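Local structure of GRMZM2G135359 pseudokinase (Zea mays, 6CPY) at residues H100-E112 and T117-T129. The protein is a receptor-like pseudokinase whose kinase-like domain, the part described here, may bind ATP, with protein kinase activity uncertain. Sequence-based numbering, arbitrary orientation.
Sequences HKNFMNLLGYCEE and TRVMVFEYAPNGT
Leu106 CD1 sits over one face of the Phe122 ring, 4.1 Å from the ring centroid, a CH-pi contact. The carbonyl oxygens of Met104 and Asn105 approach the same ring obliquely. With CG swung opposite the backbone N (chi1 -176°) and chi2 at 67°, Leu106 CD1 comes over the ring and against Met120 CB. At the far end, Glu111 OE1 lies over one face of the Arg118 guanidinium, 3.1 Å from Arg118 NE. This salt bridge rests on charge alone, since no N-H points at the oxygen. Glu112 O is at the guanidinium edge. Arg118 NH1 gives a hydrogen bond to Thr117 O, on the face of that carbonyl opposite Glu112 N. Glu85 and Glu113 add further salt bridges to Arg118. A leucine in place of Arg118 would probably leave the Glu111 carboxylate without its positive mate and Thr117 O with one donor fewer. Just before strand 106-112, Asn105 and Glu123 lie side by side, their amide and carboxylate planes 73° apart, with only weak bonds from Asn105 ND2 to the carboxylate. The backbone N of Asn105 donates to Glu123 OE1 (3.1 Å) from above the carboxylate plane. Glu123 N returns a hydrogen bond to Asn105 O. Lys187 also pairs with Glu123 OE1. Leu107 and Gly108 share Val121, whose O accepts Leu107 N at 2.7 Å and Gly108 N weakly. This classic beta bulge shifts the register by one residue within the antiparallel hairpin 106-112/117-123, at the edge of the five-stranded N-lobe sheet of the protein kinase fold.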
ATOM      1  N   HIS A 100       3.579 -10.546  -3.461  1.00 35.93           N
ATOM      2  CA  HIS A 100       4.540  -9.761  -4.241  1.00 32.03           C
ATOM      3  C   HIS A 100       5.580  -9.140  -3.330  1.00 30.68           C
ATOM      4  O   HIS A 100       5.267  -8.684  -2.216  1.00 27.48           O
ATOM      5  CB  HIS A 100       3.834  -8.702  -5.076  1.00 32.09           C
ATOM      6  CG  HIS A 100       4.679  -8.173  -6.199  1.00 32.04           C
ATOM      7  ND1 HIS A 100       5.620  -7.184  -6.017  1.00 31.11           N
ATOM      8  CD2 HIS A 100       4.746  -8.522  -7.506  1.00 32.77           C
ATOM      9  CE1 HIS A 100       6.225  -6.936  -7.167  1.00 32.76           C
ATOM     10  NE2 HIS A 100       5.716  -7.736  -8.087  1.00 31.33           N
ATOM     11  N   LYS A 101       6.824  -9.113  -3.806  1.00 30.03           N
ATOM     12  CA  LYS A 101       7.925  -8.501  -3.072  1.00 31.31           C
ATOM     13  C   LYS A 101       7.625  -7.059  -2.645  1.00 29.08           C
ATOM     14  O   LYS A 101       8.091  -6.612  -1.606  1.00 28.51           O
ATOM     15  CB  LYS A 101       9.189  -8.542  -3.934  1.00 35.82           C
ATOM     16  CG  LYS A 101      10.461  -8.084  -3.252  1.00 39.61           C
ATOM     17  CD  LYS A 101      11.546  -7.787  -4.276  1.00 41.94           C
ATOM     18  CE  LYS A 101      11.934  -9.029  -5.063  1.00 43.76           C
ATOM     19  NZ  LYS A 101      13.119  -8.774  -5.924  1.00 45.40           N
ATOM     20  N   ASN A 102       6.846  -6.338  -3.450  1.00 27.09           N
ATOM     21  CA  ASN A 102       6.535  -4.930  -3.207  1.00 25.51           C
ATOM     22  C   ASN A 102       5.119  -4.722  -2.677  1.00 25.01           C
ATOM     23  O   ASN A 102       4.574  -3.610  -2.741  1.00 23.12           O
ATOM     24  CB  ASN A 102       6.767  -4.104  -4.483  1.00 25.83           C
ATOM     25  CG  ASN A 102       8.216  -4.117  -4.916  1.00 26.34           C
ATOM     26  OD1 ASN A 102       8.557  -4.682  -5.951  1.00 25.57           O
ATOM     27  ND2 ASN A 102       9.085  -3.539  -4.091  1.00 26.34           N
ATOM     28  N   PHE A 103       4.552  -5.780  -2.084  1.00 22.99           N
ATOM     29  CA  PHE A 103       3.290  -5.678  -1.374  1.00 23.32           C
ATOM     30  C   PHE A 103       3.542  -6.036   0.103  1.00 22.89           C
ATOM     31  O   PHE A 103       4.412  -6.844   0.405  1.00 22.58           O
ATOM     32  CB  PHE A 103       2.243  -6.630  -1.979  1.00 23.67           C
ATOM     33  CG  PHE A 103       0.865  -6.449  -1.405  1.00 23.86           C
ATOM     34  CD1 PHE A 103       0.172  -5.269  -1.605  1.00 24.05           C
ATOM     35  CD2 PHE A 103       0.265  -7.457  -0.652  1.00 24.22           C
ATOM     36  CE1 PHE A 103      -1.082  -5.071  -1.070  1.00 25.13           C
ATOM     37  CE2 PHE A 103      -0.992  -7.266  -0.115  1.00 24.53           C
ATOM     38  CZ  PHE A 103      -1.663  -6.079  -0.313  1.00 25.00           C
ATOM     39  N   MET A 104       2.789  -5.404   0.997  1.00 23.30           N
ATOM     40  CA  MET A 104       2.800  -5.754   2.415  1.00 22.88           C
ATOM     41  C   MET A 104       1.899  -6.987   2.591  1.00 23.41           C
ATOM     42  O   MET A 104       0.696  -6.864   2.833  1.00 24.30           O
ATOM     43  CB  MET A 104       2.323  -4.567   3.245  1.00 24.75           C
ATOM     44  CG  MET A 104       2.272  -4.820   4.743  1.00 26.61           C
ATOM     45  SD  MET A 104       2.213  -3.274   5.693  1.00 31.02           S
ATOM     46  CE  MET A 104       3.890  -2.773   5.486  1.00 29.06           C
ATOM     47  N   ASN A 105       2.509  -8.161   2.437  1.00 22.20           N
ATOM     48  CA  ASN A 105       1.783  -9.413   2.263  1.00 23.42           C
ATOM     49  C   ASN A 105       1.071  -9.871   3.540  1.00 22.85           C
ATOM     50  O   ASN A 105       1.558  -9.662   4.663  1.00 22.47           O
ATOM     51  CB  ASN A 105       2.712 -10.505   1.746  1.00 24.33           C
ATOM     52  CG  ASN A 105       3.278 -10.179   0.374  1.00 24.52           C
ATOM     53  OD1 ASN A 105       2.540 -10.068  -0.578  1.00 26.00           O
ATOM     54  ND2 ASN A 105       4.578 -10.012   0.288  1.00 24.94           N
ATOM     55  N   LEU A 106      -0.120 -10.417   3.332  1.00 23.30           N
ATOM     56  CA  LEU A 106      -0.899 -11.062   4.379  1.00 23.31           C
ATOM     57  C   LEU A 106      -0.260 -12.388   4.786  1.00 23.41           C
ATOM     58  O   LEU A 106      -0.084 -13.291   3.941  1.00 23.81           O
ATOM     59  CB  LEU A 106      -2.320 -11.318   3.857  1.00 23.41           C
ATOM     60  CG  LEU A 106      -3.308 -11.900   4.868  1.00 24.14           C
ATOM     61  CD1 LEU A 106      -3.614 -10.915   5.974  1.00 24.46           C
ATOM     62  CD2 LEU A 106      -4.578 -12.297   4.128  1.00 25.79           C
ATOM     63  N   LEU A 107       0.117 -12.496   6.063  1.00 23.64           N
ATOM     64  CA  LEU A 107       0.809 -13.678   6.598  1.00 23.92           C
ATOM     65  C   LEU A 107      -0.081 -14.596   7.441  1.00 25.42           C
ATOM     66  O   LEU A 107       0.323 -15.714   7.778  1.00 25.22           O
ATOM     67  CB  LEU A 107       1.978 -13.244   7.481  1.00 26.36           C
ATOM     68  CG  LEU A 107       3.067 -12.424   6.788  1.00 26.70           C
ATOM     69  CD1 LEU A 107       4.136 -11.997   7.800  1.00 28.26           C
ATOM     70  CD2 LEU A 107       3.664 -13.208   5.630  1.00 27.79           C
ATOM     71  N   GLY A 108      -1.254 -14.105   7.822  1.00 23.65           N
ATOM     72  CA  GLY A 108      -2.178 -14.882   8.634  1.00 24.42           C
ATOM     73  C   GLY A 108      -3.382 -14.079   9.058  1.00 24.19           C
ATOM     74  O   GLY A 108      -3.517 -12.904   8.718  1.00 23.69           O
ATOM     75  N   TYR A 109      -4.285 -14.714   9.795  1.00 23.40           N
ATOM     76  CA  TYR A 109      -5.450 -14.008  10.301  1.00 24.76           C
ATOM     77  C   TYR A 109      -5.862 -14.644  11.622  1.00 25.17           C
ATOM     78  O   TYR A 109      -5.434 -15.752  11.929  1.00 24.68           O
ATOM     79  CB  TYR A 109      -6.591 -14.038   9.291  1.00 26.22           C
ATOM     80  CG  TYR A 109      -7.186 -15.404   9.088  1.00 28.49           C
ATOM     81  CD1 TYR A 109      -6.663 -16.272   8.147  1.00 30.17           C
ATOM     82  CD2 TYR A 109      -8.257 -15.836   9.863  1.00 30.81           C
ATOM     83  CE1 TYR A 109      -7.191 -17.543   7.972  1.00 32.09           C
ATOM     84  CE2 TYR A 109      -8.793 -17.105   9.690  1.00 32.74           C
ATOM     85  CZ  TYR A 109      -8.255 -17.946   8.737  1.00 33.30           C
ATOM     86  OH  TYR A 109      -8.777 -19.206   8.542  1.00 36.82           O
ATOM     87  N   CYS A 110      -6.646 -13.924  12.409  1.00 24.99           N
ATOM     88  CA  CYS A 110      -7.158 -14.486  13.660  1.00 26.20           C
ATOM     89  C   CYS A 110      -8.560 -13.972  13.920  1.00 27.42           C
ATOM     90  O   CYS A 110      -8.806 -12.752  13.991  1.00 26.15           O
ATOM     91  CB  CYS A 110      -6.231 -14.182  14.833  1.00 26.03           C
ATOM     92  SG  CYS A 110      -6.915 -14.618  16.460  1.00 28.11           S
ATOM     93  N   GLU A 111      -9.477 -14.926  14.007  1.00 27.92           N
ATOM     94  CA  GLU A 111     -10.827 -14.697  14.443  1.00 30.38           C
ATOM     95  C   GLU A 111     -10.965 -15.463  15.744  1.00 30.70           C
ATOM     96  O   GLU A 111     -10.670 -16.666  15.802  1.00 31.36           O
ATOM     97  CB  GLU A 111     -11.842 -15.304  13.485  1.00 34.68           C
ATOM     98  CG  GLU A 111     -11.802 -14.804  12.075  1.00 37.38           C
ATOM     99  CD  GLU A 111     -13.108 -15.113  11.375  1.00 38.30           C
ATOM    100  OE1 GLU A 111     -13.956 -14.215  11.331  1.00 36.49           O
ATOM    101  OE2 GLU A 111     -13.301 -16.264  10.933  1.00 40.81           O
ATOM    102  N   GLU A 112     -11.423 -14.775  16.768  1.00 29.53           N
ATOM    103  CA  GLU A 112     -11.663 -15.390  18.071  1.00 29.40           C
ATOM    104  C   GLU A 112     -12.835 -14.653  18.648  1.00 30.21           C
ATOM    105  O   GLU A 112     -12.951 -13.438  18.466  1.00 30.51           O
ATOM    106  CB  GLU A 112     -10.422 -15.276  18.968  1.00 29.87           C
ATOM    107  CG  GLU A 112     -10.631 -15.649  20.433  1.00 29.92           C
ATOM    108  CD  GLU A 112     -11.102 -17.069  20.626  1.00 30.25           C
ATOM    109  OE1 GLU A 112     -10.437 -17.991  20.099  1.00 31.91           O
ATOM    110  OE2 GLU A 112     -12.138 -17.265  21.311  1.00 30.96           O
ATOM    111  N   THR A 117     -12.257 -10.739  18.622  1.00 26.79           N
ATOM    112  CA  THR A 117     -11.021 -10.499  17.876  1.00 25.96           C
ATOM    113  C   THR A 117     -11.274 -10.663  16.383  1.00 25.60           C
ATOM    114  O   THR A 117     -11.763 -11.697  15.941  1.00 24.53           O
ATOM    115  CB  THR A 117      -9.943 -11.528  18.273  1.00 26.37           C
ATOM    116  OG1 THR A 117      -9.830 -11.587  19.703  1.00 25.82           O
ATOM    117  CG2 THR A 117      -8.587 -11.188  17.654  1.00 26.23           C
ATOM    118  N   ARG A 118     -10.928  -9.646  15.603  1.00 25.53           N
ATOM    119  CA  ARG A 118     -10.921  -9.785  14.158  1.00 24.62           C
ATOM    120  C   ARG A 118      -9.669  -9.091  13.667  1.00 24.23           C
ATOM    121  O   ARG A 118      -9.623  -7.863  13.604  1.00 24.13           O
ATOM    122  CB  ARG A 118     -12.173  -9.154  13.542  1.00 26.13           C
ATOM    123  CG  ARG A 118     -13.468  -9.911  13.801  1.00 26.85           C
ATOM    124  CD  ARG A 118     -13.480 -11.249  13.086  1.00 27.00           C
ATOM    125  NE  ARG A 118     -14.749 -11.949  13.216  1.00 29.15           N
ATOM    126  CZ  ARG A 118     -15.173 -12.572  14.319  1.00 29.85           C
ATOM    127  NH1 ARG A 118     -14.451 -12.567  15.435  1.00 28.48           N
ATOM    128  NH2 ARG A 118     -16.354 -13.184  14.310  1.00 32.58           N
ATOM    129  N   VAL A 119      -8.628  -9.873  13.403  1.00 24.79           N
ATOM    130  CA  VAL A 119      -7.351  -9.298  12.960  1.00 24.16           C
ATOM    131  C   VAL A 119      -6.806  -9.953  11.706  1.00 23.45           C
ATOM    132  O   VAL A 119      -7.144 -11.098  11.351  1.00 21.64           O
ATOM    133  CB  VAL A 119      -6.236  -9.289  14.053  1.00 27.59           C
ATOM    134  CG1 VAL A 119      -6.749  -8.860  15.423  1.00 26.68           C
ATOM    135  CG2 VAL A 119      -5.479 -10.592  14.105  1.00 28.70           C
ATOM    136  N   MET A 120      -5.917  -9.210  11.055  1.00 22.60           N
ATOM    137  CA  MET A 120      -5.172  -9.663   9.905  1.00 22.82           C
ATOM    138  C   MET A 120      -3.718  -9.373  10.198  1.00 22.00           C
ATOM    139  O   MET A 120      -3.388  -8.315  10.743  1.00 23.12           O
ATOM    140  CB  MET A 120      -5.638  -8.928   8.635  1.00 24.87           C
ATOM    141  CG  MET A 120      -7.046  -9.344   8.236  1.00 26.45           C
ATOM    142  SD  MET A 120      -7.645  -8.557   6.735  1.00 28.59           S
ATOM    143  CE  MET A 120      -9.413  -8.824   6.921  1.00 29.47           C
ATOM    144  N   VAL A 121      -2.867 -10.336   9.876  1.00 20.82           N
ATOM    145  CA  VAL A 121      -1.458 -10.289  10.217  1.00 21.68           C
ATOM    146  C   VAL A 121      -0.653 -10.029   8.943  1.00 21.62           C
ATOM    147  O   VAL A 121      -0.705 -10.812   7.998  1.00 21.86           O
ATOM    148  CB  VAL A 121      -1.000 -11.613  10.855  1.00 21.96           C
ATOM    149  CG1 VAL A 121       0.491 -11.582  11.187  1.00 22.46           C
ATOM    150  CG2 VAL A 121      -1.841 -11.935  12.074  1.00 23.54           C
ATOM    151  N   PHE A 122       0.124  -8.944   8.948  1.00 22.47           N
ATOM    152  CA  PHE A 122       0.874  -8.539   7.774  1.00 22.90           C
ATOM    153  C   PHE A 122       2.364  -8.506   8.036  1.00 23.39           C
ATOM    154  O   PHE A 122       2.806  -8.448   9.189  1.00 23.86           O
ATOM    155  CB  PHE A 122       0.435  -7.149   7.339  1.00 22.27           C
ATOM    156  CG  PHE A 122      -0.964  -7.092   6.822  1.00 22.41           C
ATOM    157  CD1 PHE A 122      -1.242  -7.431   5.503  1.00 22.72           C
ATOM    158  CD2 PHE A 122      -1.999  -6.681   7.639  1.00 22.03           C
ATOM    159  CE1 PHE A 122      -2.534  -7.377   5.021  1.00 23.11           C
ATOM    160  CE2 PHE A 122      -3.286  -6.621   7.162  1.00 23.67           C
ATOM    161  CZ  PHE A 122      -3.556  -6.967   5.852  1.00 22.53           C
ATOM    162  N   GLU A 123       3.132  -8.520   6.952  1.00 24.10           N
ATOM    163  CA  GLU A 123       4.576  -8.256   7.028  1.00 25.58           C
ATOM    164  C   GLU A 123       4.825  -6.910   7.690  1.00 25.45           C
ATOM    165  O   GLU A 123       4.074  -5.959   7.473  1.00 25.17           O
ATOM    166  CB  GLU A 123       5.196  -8.225   5.636  1.00 26.53           C
ATOM    167  CG  GLU A 123       5.265  -9.575   4.960  1.00 27.50           C
ATOM    168  CD  GLU A 123       5.751  -9.496   3.524  1.00 30.18           C
ATOM    169  OE1 GLU A 123       5.552  -8.439   2.877  1.00 28.50           O
ATOM    170  OE2 GLU A 123       6.282 -10.515   3.034  1.00 31.79           O
ATOM    171  N   TYR A 124       5.889  -6.823   8.496  1.00 25.33           N
ATOM    172  CA  TYR A 124       6.269  -5.569   9.165  1.00 26.01           C
ATOM    173  C   TYR A 124       7.294  -4.830   8.323  1.00 25.83           C
ATOM    174  O   TYR A 124       8.252  -5.440   7.875  1.00 26.89           O
ATOM    175  CB  TYR A 124       6.925  -5.865  10.515  1.00 25.90           C
ATOM    176  CG  TYR A 124       7.497  -4.654  11.221  1.00 26.44           C
ATOM    177  CD1 TYR A 124       6.665  -3.646  11.682  1.00 26.43           C
ATOM    178  CD2 TYR A 124       8.865  -4.540  11.470  1.00 26.91           C
ATOM    179  CE1 TYR A 124       7.174  -2.533  12.331  1.00 27.37           C
ATOM    180  CE2 TYR A 124       9.378  -3.442  12.152  1.00 27.68           C
ATOM    181  CZ  TYR A 124       8.525  -2.446  12.576  1.00 27.99           C
ATOM    182  OH  TYR A 124       9.004  -1.333  13.239  1.00 29.78           O
ATOM    183  N   ALA A 125       7.105  -3.527   8.151  1.00 26.37           N
ATOM    184  CA  ALA A 125       8.068  -2.675   7.430  1.00 26.70           C
ATOM    185  C   ALA A 125       8.735  -1.735   8.431  1.00 27.60           C
ATOM    186  O   ALA A 125       8.069  -0.880   8.994  1.00 30.02           O
ATOM    187  CB  ALA A 125       7.354  -1.876   6.363  1.00 26.69           C
ATOM    188  N   PRO A 126      10.046  -1.904   8.670  1.00 30.19           N
ATOM    189  CA  PRO A 126      10.669  -1.140   9.761  1.00 31.76           C
ATOM    190  C   PRO A 126      10.831   0.362   9.546  1.00 33.30           C
ATOM    191  O   PRO A 126      10.948   1.103  10.525  1.00 33.48           O
ATOM    192  CB  PRO A 126      12.042  -1.806   9.933  1.00 31.80           C
ATOM    193  CG  PRO A 126      12.281  -2.588   8.706  1.00 32.40           C
ATOM    194  CD  PRO A 126      10.946  -2.921   8.107  1.00 30.76           C
ATOM    195  N   ASN A 127      10.817   0.827   8.297  1.00 33.31           N
ATOM    196  CA  ASN A 127      11.109   2.241   8.026  1.00 32.98           C
ATOM    197  C   ASN A 127       9.893   3.121   7.763  1.00 33.74           C
ATOM    198  O   ASN A 127      10.016   4.188   7.174  1.00 34.51           O
ATOM    199  CB  ASN A 127      12.127   2.349   6.886  1.00 32.92           C
ATOM    200  CG  ASN A 127      13.532   2.037   7.348  1.00 34.34           C
ATOM    201  OD1 ASN A 127      13.964   2.523   8.390  1.00 37.47           O
ATOM    202  ND2 ASN A 127      14.245   1.224   6.587  1.00 34.33           N
ATOM    203  N   GLY A 128       8.719   2.686   8.207  1.00 33.24           N
ATOM    204  CA  GLY A 128       7.549   3.542   8.226  1.00 32.77           C
ATOM    205  C   GLY A 128       6.974   3.803   6.842  1.00 30.99           C
ATOM    206  O   GLY A 128       7.194   3.008   5.931  1.00 32.13           O
ATOM    207  N   THR A 129       6.258   4.917   6.699  1.00 30.27           N
ATOM    208  CA  THR A 129       5.555   5.255   5.449  1.00 29.44           C
ATOM    209  C   THR A 129       6.359   6.174   4.544  1.00 28.39           C
ATOM    210  O   THR A 129       7.250   6.909   4.988  1.00 28.48           O
ATOM    211  CB  THR A 129       4.206   5.943   5.700  1.00 29.73           C
ATOM    212  OG1 THR A 129       4.417   7.246   6.256  1.00 30.37           O
ATOM    213  CG2 THR A 129       3.320   5.096   6.630  1.00 30.33           C
TER